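Local coordinates for uncharacterized N-acetyltransferase D2E76_00625 (Mycobacteroides abscessus, PDB 6YCA), which probably transfers the acetyl group of acetyl coenzyme A to amine substrates as an Eis-type GCN5-related N-acetyltransferase, but cannot modify aminoglycosides, at residues A[63-68]-A[79-84]; A[129-134]-A[312-317]; A[148-153]-A[304-309]; A[282-287]-A[408-413]. All coordinates share one frame; numbering follows the deposited sequence.

Interaction 1 (A[63-68]-A[79-84]); sequences LGRYLG and ADSYTS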
loop_
_atom_site.group_PDB
_atom_site.type_symbol
_atom_site.label_atom_id
_atom_site.label_comp_id
_atom_site.label_asym_id
_atom_site.label_seq_id
_atom_site.Cartn_x
_atom_site.Cartn_y
_atom_site.Cartn_z
ATOM N N LEU A 63 -23.871 33.841 23.003
ATOM C CA LEU A 63 -25.157 33.584 23.637
ATOM C C LEU A 63 -26.291 34.275 22.893
ATOM O O LEU A 63 -26.192 35.449 22.527
ATOM C CB LEU A 63 -25.141 34.042 25.093
ATOM C CG LEU A 63 -24.086 33.411 26.004
ATOM C CD1 LEU A 63 -24.226 33.937 27.435
ATOM C CD2 LEU A 63 -24.141 31.885 25.961
ATOM N N GLY A 64 -27.355 33.523 22.634
ATOM C CA GLY A 64 -28.551 34.079 22.034
ATOM C C GLY A 64 -28.751 33.732 20.584
ATOM O O GLY A 64 -29.557 34.379 19.906
ATOM N N ARG A 65 -28.063 32.711 20.094
ATOM C CA ARG A 65 -28.122 32.327 18.696
ATOM C C ARG A 65 -28.272 30.823 18.561
ATOM O O ARG A 65 -28.225 30.303 17.442
ATOM C CB ARG A 65 -26.839 32.773 17.986
ATOM C CG ARG A 65 -26.771 34.250 17.638
ATOM C CD ARG A 65 -25.556 34.527 16.767
ATOM N NE ARG A 65 -25.764 35.646 15.854
ATOM C CZ ARG A 65 -26.098 35.513 14.575
ATOM N NH1 ARG A 65 -26.268 34.304 14.055
ATOM N NH2 ARG A 65 -26.263 36.586 13.817
ATOM N N TYR A 66 -28.457 30.117 19.669
ATOM C CA TYR A 66 -28.480 28.666 19.674
ATOM C C TYR A 66 -29.927 28.218 19.803
ATOM O O TYR A 66 -30.581 28.481 20.818
ATOM C CB TYR A 66 -27.634 28.139 20.835
ATOM C CG TYR A 66 -27.048 26.765 20.603
ATOM C CD1 TYR A 66 -27.806 25.745 20.049
ATOM C CD2 TYR A 66 -25.715 26.504 20.893
ATOM C CE1 TYR A 66 -27.267 24.495 19.829
ATOM C CE2 TYR A 66 -25.162 25.257 20.669
ATOM C CZ TYR A 66 -25.943 24.259 20.137
ATOM O OH TYR A 66 -25.405 23.012 19.912
ATOM N N LEU A 67 -30.416 27.544 18.772
ATOM C CA LEU A 67 -31.761 27.003 18.768
ATOM C C LEU A 67 -31.710 25.567 19.257
ATOM O O LEU A 67 -30.749 24.839 18.989
ATOM C CB LEU A 67 -32.344 27.035 17.358
ATOM C CG LEU A 67 -32.941 28.349 16.876
ATOM C CD1 LEU A 67 -33.086 28.329 15.371
ATOM C CD2 LEU A 67 -34.289 28.552 17.539
ATOM N N GLY A 68 -32.746 25.166 19.977
ATOM C CA GLY A 68 -32.826 23.823 20.503
ATOM C C GLY A 68 -34.125 23.170 20.087
ATOM O O GLY A 68 -35.151 23.828 19.913
ATOM N N ALA A 79 -29.249 23.830 16.471
ATOM C CA ALA A 79 -28.547 24.525 15.397
ATOM C C ALA A 79 -28.137 25.895 15.921
ATOM O O ALA A 79 -28.950 26.593 16.534
ATOM C CB ALA A 79 -29.440 24.671 14.161
ATOM N N ASP A 80 -26.880 26.266 15.694
ATOM C CA ASP A 80 -26.280 27.482 16.224
ATOM C C ASP A 80 -25.705 28.313 15.084
ATOM O O ASP A 80 -25.581 27.854 13.946
ATOM C CB ASP A 80 -25.189 27.139 17.252
ATOM C CG ASP A 80 -24.700 28.352 18.034
ATOM O OD1 ASP A 80 -25.512 29.017 18.701
ATOM O OD2 ASP A 80 -23.485 28.629 17.994
ATOM N N SER A 81 -25.347 29.554 15.403
ATOM C CA SER A 81 -24.723 30.437 14.427
ATOM C C SER A 81 -23.939 31.513 15.167
ATOM O O SER A 81 -24.101 31.713 16.372
ATOM C CB SER A 81 -25.753 31.055 13.479
ATOM O OG SER A 81 -26.806 31.650 14.207
ATOM N N TYR A 82 -23.079 32.202 14.422
ATOM C CA TYR A 82 -22.268 33.286 14.947
ATOM C C TYR A 82 -22.498 34.542 14.122
ATOM O O TYR A 82 -22.715 34.477 12.909
ATOM C CB TYR A 82 -20.775 32.926 14.906
ATOM C CG TYR A 82 -20.396 31.836 15.877
ATOM C CD1 TYR A 82 -20.642 30.503 15.583
ATOM C CD2 TYR A 82 -19.803 32.140 17.099
ATOM C CE1 TYR A 82 -20.306 29.497 16.476
ATOM C CE2 TYR A 82 -19.462 31.141 17.997
ATOM C CZ TYR A 82 -19.717 29.823 17.676
ATOM O OH TYR A 82 -19.387 28.821 18.554
ATOM N N THR A 83 -22.438 35.689 14.791
ATOM C CA THR A 83 -22.488 36.970 14.099
ATOM C C THR A 83 -21.181 37.160 13.339
ATOM O O THR A 83 -20.106 37.208 13.947
ATOM C CB THR A 83 -22.670 38.088 15.125
ATOM O OG1 THR A 83 -23.850 37.839 15.899
ATOM C CG2 THR A 83 -22.796 39.441 14.441
ATOM N N SER A 84 -21.265 37.269 12.017
ATOM C CA SER A 84 -20.070 37.288 11.189
ATOM C C SER A 84 -20.300 38.209 9.997
ATOM O O SER A 84 -21.374 38.798 9.836
ATOM C CB SER A 84 -19.713 35.865 10.744
ATOM O OG SER A 84 -18.632 35.863 9.828
#

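Interaction 2 (A[129-134]-A[312-317]); sequences GEIVAS and LVDVEA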
loop_
_atom_site.group_PDB
_atom_site.type_symbol
_atom_site.label_atom_id
_atom_site.label_comp_id
_atom_site.label_asym_id
_atom_site.label_seq_id
_atom_site.Cartn_x
_atom_site.Cartn_y
_atom_site.Cartn_z
ATOM N N GLY A 129 -31.493 41.179 10.140
ATOM C CA GLY A 129 -30.942 42.007 9.089
ATOM C C GLY A 129 -29.761 41.419 8.352
ATOM O O GLY A 129 -29.129 42.133 7.564
ATOM N N GLU A 130 -29.430 40.148 8.584
ATOM C CA GLU A 130 -28.328 39.491 7.889
ATOM C C GLU A 130 -28.820 38.908 6.571
ATOM O O GLU A 130 -29.942 38.400 6.488
ATOM C CB GLU A 130 -27.726 38.390 8.762
ATOM C CG GLU A 130 -26.977 38.937 9.969
ATOM C CD GLU A 130 -26.615 37.868 10.978
ATOM O OE1 GLU A 130 -27.239 36.785 10.958
ATOM O OE2 GLU A 130 -25.701 38.117 11.794
ATOM N N ILE A 131 -27.984 38.995 5.533
ATOM C CA ILE A 131 -28.459 38.695 4.185
ATOM C C ILE A 131 -27.999 37.341 3.659
ATOM O O ILE A 131 -28.632 36.808 2.736
ATOM C CB ILE A 131 -28.113 39.798 3.165
ATOM C CG1 ILE A 131 -26.700 40.324 3.366
ATOM C CG2 ILE A 131 -29.046 40.974 3.356
ATOM C CD1 ILE A 131 -26.282 41.264 2.257
ATOM N N VAL A 132 -26.915 36.783 4.192
ATOM C CA VAL A 132 -26.437 35.471 3.779
ATOM C C VAL A 132 -26.094 34.650 5.013
ATOM O O VAL A 132 -25.804 35.190 6.086
ATOM C CB VAL A 132 -25.227 35.536 2.815
ATOM C CG1 VAL A 132 -25.595 36.274 1.538
ATOM C CG2 VAL A 132 -24.021 36.167 3.493
ATOM N N ALA A 133 -26.140 33.329 4.848
ATOM C CA ALA A 133 -25.691 32.373 5.847
ATOM C C ALA A 133 -24.869 31.307 5.141
ATOM O O ALA A 133 -25.163 30.941 3.999
ATOM C CB ALA A 133 -26.873 31.714 6.571
ATOM N N SER A 134 -23.821 30.831 5.811
ATOM C CA SER A 134 -22.951 29.810 5.247
ATOM C C SER A 134 -22.562 28.823 6.337
ATOM O O SER A 134 -22.607 29.136 7.529
ATOM C CB SER A 134 -21.696 30.415 4.613
ATOM O OG SER A 134 -20.716 30.705 5.593
ATOM N N LEU A 312 -28.569 32.314 0.473
ATOM C CA LEU A 312 -28.983 33.710 0.353
ATOM C C LEU A 312 -30.272 33.922 1.143
ATOM O O LEU A 312 -31.329 33.390 0.779
ATOM C CB LEU A 312 -29.167 34.078 -1.116
ATOM C CG LEU A 312 -27.929 33.941 -2.006
ATOM C CD1 LEU A 312 -28.254 34.279 -3.448
ATOM C CD2 LEU A 312 -26.805 34.824 -1.502
ATOM N N VAL A 313 -30.187 34.706 2.220
ATOM C CA VAL A 313 -31.347 34.956 3.073
ATOM C C VAL A 313 -32.193 36.104 2.530
ATOM O O VAL A 313 -33.424 36.008 2.470
ATOM C CB VAL A 313 -30.898 35.199 4.527
ATOM C CG1 VAL A 313 -32.103 35.400 5.435
ATOM C CG2 VAL A 313 -30.038 34.040 5.018
ATOM N N ASP A 314 -31.558 37.207 2.136
ATOM C CA ASP A 314 -32.237 38.316 1.462
ATOM C C ASP A 314 -31.597 38.443 0.084
ATOM O O ASP A 314 -30.526 39.042 -0.058
ATOM C CB ASP A 314 -32.123 39.610 2.261
ATOM C CG ASP A 314 -33.064 40.701 1.759
ATOM O OD1 ASP A 314 -33.459 40.671 0.575
ATOM O OD2 ASP A 314 -33.409 41.599 2.554
ATOM N N VAL A 315 -32.250 37.875 -0.930
ATOM C CA VAL A 315 -31.652 37.811 -2.261
ATOM C C VAL A 315 -31.425 39.204 -2.838
ATOM O O VAL A 315 -30.359 39.489 -3.397
ATOM C CB VAL A 315 -32.496 36.920 -3.192
ATOM C CG1 VAL A 315 -32.047 37.078 -4.634
ATOM C CG2 VAL A 315 -32.397 35.469 -2.754
ATOM N N GLU A 316 -32.413 40.095 -2.712
ATOM C CA GLU A 316 -32.278 41.420 -3.311
ATOM C C GLU A 316 -31.108 42.185 -2.703
ATOM O O GLU A 316 -30.289 42.769 -3.423
ATOM C CB GLU A 316 -33.582 42.208 -3.178
ATOM C CG GLU A 316 -33.499 43.618 -3.762
ATOM C CD GLU A 316 -34.834 44.345 -3.774
ATOM O OE1 GLU A 316 -35.765 43.895 -3.075
ATOM O OE2 GLU A 316 -34.946 45.380 -4.470
ATOM N N ALA A 317 -31.005 42.182 -1.373
ATOM C CA ALA A 317 -29.916 42.899 -0.721
ATOM C C ALA A 317 -28.561 42.274 -1.025
ATOM O O ALA A 317 -27.557 42.990 -1.116
ATOM C CB ALA A 317 -30.162 42.976 0.783
#

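Interaction 3 (A[148-153]-A[304-309]); sequences YGIATS and IRDETW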
loop_
_atom_site.group_PDB
_atom_site.type_symbol
_atom_site.label_atom_id
_atom_site.label_comp_id
_atom_site.label_asym_id
_atom_site.label_seq_id
_atom_site.Cartn_x
_atom_site.Cartn_y
_atom_site.Cartn_z
ATOM N N TYR A 148 -29.320 26.082 0.330
ATOM C CA TYR A 148 -27.869 26.211 0.391
ATOM C C TYR A 148 -27.228 25.692 -0.890
ATOM O O TYR A 148 -27.552 24.597 -1.359
ATOM C CB TYR A 148 -27.328 25.422 1.581
ATOM C CG TYR A 148 -27.482 26.090 2.929
ATOM C CD1 TYR A 148 -28.686 26.037 3.623
ATOM C CD2 TYR A 148 -26.407 26.733 3.533
ATOM C CE1 TYR A 148 -28.824 26.633 4.868
ATOM C CE2 TYR A 148 -26.534 27.328 4.779
ATOM C CZ TYR A 148 -27.744 27.274 5.440
ATOM O OH TYR A 148 -27.876 27.863 6.676
ATOM N N GLY A 149 -26.309 26.471 -1.444
ATOM C CA GLY A 149 -25.574 26.061 -2.623
ATOM C C GLY A 149 -24.083 26.134 -2.370
ATOM O O GLY A 149 -23.610 26.935 -1.565
ATOM N N ILE A 150 -23.346 25.255 -3.044
ATOM C CA ILE A 150 -21.891 25.245 -2.911
ATOM C C ILE A 150 -21.335 26.473 -3.624
ATOM O O ILE A 150 -21.356 26.544 -4.856
ATOM C CB ILE A 150 -21.280 23.957 -3.463
ATOM C CG1 ILE A 150 -21.849 22.741 -2.732
ATOM C CG2 ILE A 150 -19.777 24.003 -3.312
ATOM C CD1 ILE A 150 -21.326 21.419 -3.253
ATOM N N ALA A 151 -20.828 27.438 -2.858
ATOM C CA ALA A 151 -20.390 28.708 -3.427
ATOM C C ALA A 151 -18.881 28.831 -3.584
ATOM O O ALA A 151 -18.428 29.554 -4.479
ATOM C CB ALA A 151 -20.899 29.881 -2.582
ATOM N N THR A 152 -18.091 28.166 -2.738
ATOM C CA THR A 152 -16.641 28.164 -2.883
ATOM C C THR A 152 -16.120 26.752 -2.683
ATOM O O THR A 152 -16.732 25.941 -1.984
ATOM C CB THR A 152 -15.928 29.060 -1.853
ATOM O OG1 THR A 152 -15.839 28.371 -0.597
ATOM C CG2 THR A 152 -16.658 30.387 -1.671
ATOM N N SER A 153 -14.961 26.480 -3.277
ATOM C CA SER A 153 -14.264 25.220 -3.084
ATOM C C SER A 153 -12.817 25.513 -2.715
ATOM O O SER A 153 -12.295 26.602 -2.975
ATOM C CB SER A 153 -14.308 24.338 -4.341
ATOM O OG SER A 153 -15.640 23.991 -4.683
ATOM N N ILE A 304 -9.536 18.207 -4.069
ATOM C CA ILE A 304 -10.430 19.359 -4.151
ATOM C C ILE A 304 -11.754 18.978 -3.509
ATOM O O ILE A 304 -12.310 17.915 -3.809
ATOM C CB ILE A 304 -10.644 19.828 -5.603
ATOM C CG1 ILE A 304 -9.385 20.518 -6.125
ATOM C CG2 ILE A 304 -11.843 20.752 -5.694
ATOM C CD1 ILE A 304 -9.520 21.042 -7.529
ATOM N N ARG A 305 -12.263 19.846 -2.633
ATOM C CA ARG A 305 -13.464 19.553 -1.868
ATOM C C ARG A 305 -14.336 20.799 -1.816
ATOM O O ARG A 305 -13.837 21.928 -1.893
ATOM C CB ARG A 305 -13.106 19.073 -0.453
ATOM C CG ARG A 305 -14.269 18.478 0.336
ATOM C CD ARG A 305 -13.772 17.781 1.599
ATOM N NE ARG A 305 -14.836 17.084 2.320
ATOM C CZ ARG A 305 -15.185 15.819 2.096
ATOM N NH1 ARG A 305 -14.563 15.112 1.162
ATOM N NH2 ARG A 305 -16.161 15.255 2.803
ATOM N N ASP A 306 -15.647 20.587 -1.704
ATOM C CA ASP A 306 -16.563 21.704 -1.513
ATOM C C ASP A 306 -16.263 22.401 -0.192
ATOM O O ASP A 306 -15.828 21.779 0.782
ATOM C CB ASP A 306 -18.015 21.220 -1.502
ATOM C CG ASP A 306 -18.255 20.094 -0.508
ATOM O OD1 ASP A 306 -17.671 19.004 -0.674
ATOM O OD2 ASP A 306 -19.006 20.308 0.463
ATOM N N GLU A 307 -16.470 23.716 -0.172
ATOM C CA GLU A 307 -16.158 24.495 1.020
ATOM C C GLU A 307 -17.372 25.253 1.539
ATOM O O GLU A 307 -18.013 24.824 2.505
ATOM C CB GLU A 307 -14.996 25.456 0.769
ATOM C CG GLU A 307 -14.488 26.079 2.042
ATOM C CD GLU A 307 -13.366 27.060 1.814
ATOM O OE1 GLU A 307 -13.486 27.920 0.912
ATOM O OE2 GLU A 307 -12.349 26.943 2.531
ATOM N N THR A 308 -17.688 26.385 0.917
ATOM C CA THR A 308 -18.761 27.236 1.406
ATOM C C THR A 308 -20.096 26.740 0.869
ATOM O O THR A 308 -20.312 26.709 -0.349
ATOM C CB THR A 308 -18.544 28.682 0.963
ATOM O OG1 THR A 308 -17.250 29.135 1.375
ATOM C CG2 THR A 308 -19.605 29.578 1.578
ATOM N N TRP A 309 -20.990 26.354 1.771
ATOM C CA TRP A 309 -22.389 26.117 1.435
ATOM C C TRP A 309 -23.124 27.411 1.771
ATOM O O TRP A 309 -23.384 27.706 2.940
ATOM C CB TRP A 309 -22.950 24.922 2.199
ATOM C CG TRP A 309 -22.426 23.608 1.710
ATOM C CD1 TRP A 309 -21.193 23.086 1.940
ATOM C CD2 TRP A 309 -23.114 22.662 0.881
ATOM N NE1 TRP A 309 -21.071 21.867 1.322
ATOM C CE2 TRP A 309 -22.237 21.585 0.663
ATOM C CE3 TRP A 309 -24.388 22.621 0.306
ATOM C CZ2 TRP A 309 -22.590 20.477 -0.101
ATOM C CZ3 TRP A 309 -24.737 21.520 -0.453
ATOM C CH2 TRP A 309 -23.841 20.465 -0.649
#

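Interaction 4 (A[282-287]-A[408-413]); sequences PRPIDD and QPFAGT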
loop_
_atom_site.group_PDB
_atom_site.type_symbol
_atom_site.label_atom_id
_atom_site.label_comp_id
_atom_site.label_asym_id
_atom_site.label_seq_id
_atom_site.Cartn_x
_atom_site.Cartn_y
_atom_site.Cartn_z
ATOM N N PRO A 282 -6.300 24.194 3.551
ATOM C CA PRO A 282 -6.965 24.446 2.270
ATOM C C PRO A 282 -6.491 25.743 1.625
ATOM O O PRO A 282 -6.166 26.687 2.342
ATOM C CB PRO A 282 -8.431 24.585 2.675
ATOM C CG PRO A 282 -8.370 25.155 4.026
ATOM C CD PRO A 282 -7.185 24.510 4.685
ATOM N N ARG A 283 -6.445 25.774 0.300
ATOM C CA ARG A 283 -6.036 26.931 -0.481
ATOM C C ARG A 283 -7.045 27.163 -1.594
ATOM O O ARG A 283 -7.872 26.290 -1.885
ATOM C CB ARG A 283 -4.645 26.697 -1.086
ATOM C CG ARG A 283 -3.516 26.668 -0.070
ATOM C CD ARG A 283 -3.407 27.986 0.668
ATOM N NE ARG A 283 -3.235 29.114 -0.239
ATOM C CZ ARG A 283 -3.403 30.380 0.122
ATOM N NH1 ARG A 283 -3.745 30.668 1.369
ATOM N NH2 ARG A 283 -3.233 31.357 -0.760
ATOM N N PRO A 284 -7.036 28.345 -2.213
ATOM C CA PRO A 284 -7.940 28.591 -3.344
ATOM C C PRO A 284 -7.682 27.627 -4.493
ATOM O O PRO A 284 -6.552 27.198 -4.734
ATOM C CB PRO A 284 -7.606 30.028 -3.756
ATOM C CG PRO A 284 -7.040 30.649 -2.543
ATOM C CD PRO A 284 -6.306 29.563 -1.820
ATOM N N ILE A 285 -8.757 27.286 -5.211
ATOM C CA ILE A 285 -8.626 26.373 -6.344
ATOM C C ILE A 285 -7.873 27.006 -7.508
ATOM O O ILE A 285 -7.429 26.291 -8.413
ATOM C CB ILE A 285 -9.983 25.791 -6.793
ATOM C CG1 ILE A 285 -10.867 26.872 -7.406
ATOM C CG2 ILE A 285 -10.700 25.125 -5.634
ATOM C CD1 ILE A 285 -12.151 26.340 -7.975
ATOM N N ASP A 286 -7.718 28.331 -7.519
ATOM C CA ASP A 286 -6.957 29.022 -8.554
ATOM C C ASP A 286 -5.692 29.668 -7.997
ATOM O O ASP A 286 -5.206 30.663 -8.542
ATOM C CB ASP A 286 -7.820 30.056 -9.275
ATOM C CG ASP A 286 -8.284 31.184 -8.359
ATOM O OD1 ASP A 286 -8.155 31.069 -7.118
ATOM O OD2 ASP A 286 -8.792 32.194 -8.886
ATOM N N ASP A 287 -5.143 29.097 -6.929
ATOM C CA ASP A 287 -3.924 29.621 -6.340
ATOM C C ASP A 287 -2.808 29.570 -7.375
ATOM O O ASP A 287 -2.552 28.503 -7.951
ATOM C CB ASP A 287 -3.538 28.774 -5.130
ATOM C CG ASP A 287 -2.821 29.573 -4.058
ATOM O OD1 ASP A 287 -2.703 30.810 -4.205
ATOM O OD2 ASP A 287 -2.383 28.963 -3.057
ATOM N N GLN A 408 -11.262 32.993 -8.106
ATOM C CA GLN A 408 -12.213 32.071 -7.518
ATOM C C GLN A 408 -12.388 32.402 -6.037
ATOM O O GLN A 408 -11.400 32.648 -5.333
ATOM C CB GLN A 408 -11.716 30.637 -7.669
ATOM C CG GLN A 408 -11.893 30.082 -9.068
ATOM C CD GLN A 408 -13.340 29.778 -9.385
ATOM O OE1 GLN A 408 -14.013 29.059 -8.644
ATOM N NE2 GLN A 408 -13.834 30.333 -10.486
ATOM N N PRO A 409 -13.620 32.416 -5.539
ATOM C CA PRO A 409 -13.840 32.732 -4.127
ATOM C C PRO A 409 -13.312 31.621 -3.240
ATOM O O PRO A 409 -13.242 30.455 -3.634
ATOM C CB PRO A 409 -15.363 32.827 -4.027
ATOM C CG PRO A 409 -15.842 31.909 -5.092
ATOM C CD PRO A 409 -14.868 32.049 -6.224
ATOM N N PHE A 410 -12.951 31.998 -2.019
ATOM C CA PHE A 410 -12.280 31.074 -1.120
ATOM C C PHE A 410 -12.346 31.633 0.292
ATOM O O PHE A 410 -12.058 32.814 0.505
ATOM C CB PHE A 410 -10.825 30.926 -1.562
ATOM C CG PHE A 410 -9.963 30.227 -0.574
ATOM C CD1 PHE A 410 -10.086 28.868 -0.374
ATOM C CD2 PHE A 410 -9.026 30.928 0.160
ATOM C CE1 PHE A 410 -9.293 28.216 0.542
ATOM C CE2 PHE A 410 -8.222 30.284 1.074
ATOM C CZ PHE A 410 -8.356 28.924 1.268
ATOM N N ALA A 411 -12.744 30.794 1.244
ATOM C CA ALA A 411 -12.792 31.151 2.660
ATOM C C ALA A 411 -11.692 30.369 3.370
ATOM O O ALA A 411 -11.869 29.191 3.685
ATOM C CB ALA A 411 -14.160 30.820 3.246
ATOM N N GLY A 412 -10.569 31.014 3.653
ATOM C CA GLY A 412 -9.471 30.291 4.275
ATOM C C GLY A 412 -9.715 29.803 5.693
ATOM O O GLY A 412 -8.772 29.401 6.384
ATOM N N THR A 413 -10.973 29.816 6.133
ATOM C CA THR A 413 -11.328 29.535 7.514
ATOM C C THR A 413 -12.543 28.621 7.567
ATOM O O THR A 413 -13.457 28.741 6.744
ATOM C CB THR A 413 -11.604 30.840 8.284
ATOM O OG1 THR A 413 -12.812 30.709 9.037
ATOM C CG2 THR A 413 -11.735 32.017 7.329
#

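Interaction 1 (A[63-68]-A[79-84])
Leu67 pairs with Ala79 in a hydrogen-bonded antiparallel bridge of the beta hairpin formed by strands 67-70 and 75-87, within the N-terminal GNAT domain. The pair is closed from both ends: Leu67 N reaches Ala79 O at 2.8 Å, and Ala79 N reaches Leu67 O at 3.1 Å. Their side chains lie on the same face, which helix 113-127 packs against through Gln121. Just before the pair, Tyr66 has its CG anti to the backbone N (chi1 -153°), which brings the ring against Asp80, the two side chains crossing at about a right angle. Asp80 CB stands above the centre of that ring, 3.8 Å from its centroid, in a CH-pi contact, while Ala38 and Phe42 of helix 32-46 also pack against the tyrosine. Arg65 runs its extended chain past the backbone of Ser81. Ser81 OG sits in the guanidinium plane, at its edge, 2.7 Å from Arg65 NH1, and Thr83 OG1 lies 2.9 Å from Arg65 NE; both hydrogen bonds are weak because they are strongly bent. One face of the guanidinium rests on the Tyr82-Thr83 peptide. The stronger partner of Arg65 is Glu130, in a salt bridge to NH2, and Thr83 OG1 is also bonded to Glu62. The buried positive charge is therefore probably balanced mainly by Glu130, with the two hydroxyls helping to fix how the guanidinium is rotated.

Interaction 2 (A[129-134]-A[312-317])
Ile131 O accepts two backbone hydrogen bonds, from Val313 N at 2.7 Å and from Asp314 N at 3.0 Å, just beyond the antiparallel, non-hydrogen-bonded pair of Val132 with Leu312. Both donors come from the same face of the carbonyl plane; the bond from Asp314 is the straighter, and Val313 N stands well above the plane. Here strand 299-312 ends beside strand 132-135, and after two loop residues helix 315-321 begins. Val132 and Leu312 lie side by side and point the same way, with Val132 CG1 3.6 Å from Leu312 CD2; Leu312 also packs on Val366 and Leu369 of helix 366-373. Val313 turns to the other side, where its CG2 meets Ala133 CB at 4.2 Å and Ile125 of helix 113-127 joins the cluster. Ile131 places CG1 between its backbone N and carbonyl carbon (chi1 42°), leaving CG2, beside the backbone N, to pack on the first turn of the helix. That methyl touches Ala317 CB at 3.4 Å and Asp314 CB at 3.5 Å. Asp314 is the N-cap: its OD1 takes a long, weak bond from Ala317 N, while Asn342 bonds to Val313 O and Val315 N. Helix 315-321, in the sterol carrier protein-like region, is thus seated on the GNAT domain by a doubly used carbonyl and apolar packing, and the capping carboxylate probably interacts favourably with the positive end of the helix dipole.

Interaction 3 (A[148-153]-A[304-309])
Trp309 receives Ile150 on one face of its indole: CG1 stands 3.5 Å from the centroid of the six-membered ring, almost on its normal, in a CH-pi contact, and CD1 continues toward CZ2. Tyr148 O lies at the indole edge. In turn, the Tyr148 ring presents its own edge to Trp309 O, with CD2 as the nearest ring atom. The indole is fixed from within its strand, since Trp309 NE1 donates to Asp306 OD2 at 2.7 Å, using the anti lone pair of that oxygen. Asp306 OD1 makes a salt bridge to Arg297 of a second subunit, whose Pro296 also packs on Ile150, so this side of the strands faces a subunit interface. Ile150 and Trp309 form an antiparallel, non-hydrogen-bonded pair between strands 149-160 and 299-312. Strand 299-312 belongs to the second GNAT-family region, yet it lies between strands 132-135 and 149-160 of the first. The next step is a classic beta bulge, in which Ala151 and Thr152 both face Thr308. Ala151 N bonds to Thr308 O at 2.7 Å, nearly straight, whereas Thr152 O accepts from both Glu307 N (2.9 Å) and Thr308 N (3.1 Å), both bent. Thr152 OG1, set between its backbone N and carbonyl carbon (chi1 80°), donates to Glu307 OE1 at 2.8 Å. Glu307 OE1 takes a further hydrogen bond from Ala411 N.

Interaction 4 (A[282-287]-A[408-413])
Pro282, which follows a cis peptide bond, sets its carbonyl O at the edge of the Phe410 ring, 3.3 Å from CZ, and brings its own CB near CE1. Arg283 contributes backbone instead: its carbonyl carbon lies over the ring face, while its side chain leaves the contact and forms a salt bridge from NE to Asp287 OD2 at 2.9 Å. Pro284 continues over the same face, with CD in a CH-pi contact 3.6 Å from the ring centroid and CG 3.4 Å from Phe410 CD2. Phe410 is brought under the proline by a CG anti to its backbone N (chi1 168°), and Gly412 N lies over the opposite face, so the ring lies between the Arg283-Pro284 backbone and its own chain two residues on. From Pro284 to Asp287 the chain makes a type I turn. On it, Ile285 crosses the bent side chain of Gln408, its CG1 3.8 Å from Gln408 CG. Asp286 supplies the one hydrogen bond between the segments, in which Gln408 N donates to OD2 at 2.7 Å, almost perfectly straight (176°) but from above the carboxylate plane. The same oxygen makes a salt bridge to Arg381 NE of a second subunit. The C-terminal tail is thereby held to the end of strand 277-284 by aromatic-proline packing at one end and by a carboxylate at the other, whose negative charge is probably steadied by the neighbouring subunit.

From the N terminus, interaction 1 closes first, as a short hairpin complete before any other contact begins. Interaction 2 then opens at 129-134, followed by interaction 3 at 148-153 and interaction 4 at 282-287. Interaction 3 closes at 304-309 and interaction 2 at 312-317, so interaction 3 is nested within the larger loop of interaction 2. Interaction 4 closes last, at 408-413, and crosses both. Contact between interactions 1 and 2 ties the hairpin to the segment leading into strand 132-135. Interactions 2 and 3 bring the returning strand 299-312 back to the first GNAT region, and interaction 4, centred about 10 Å from interaction 3, adds the C-terminal tail.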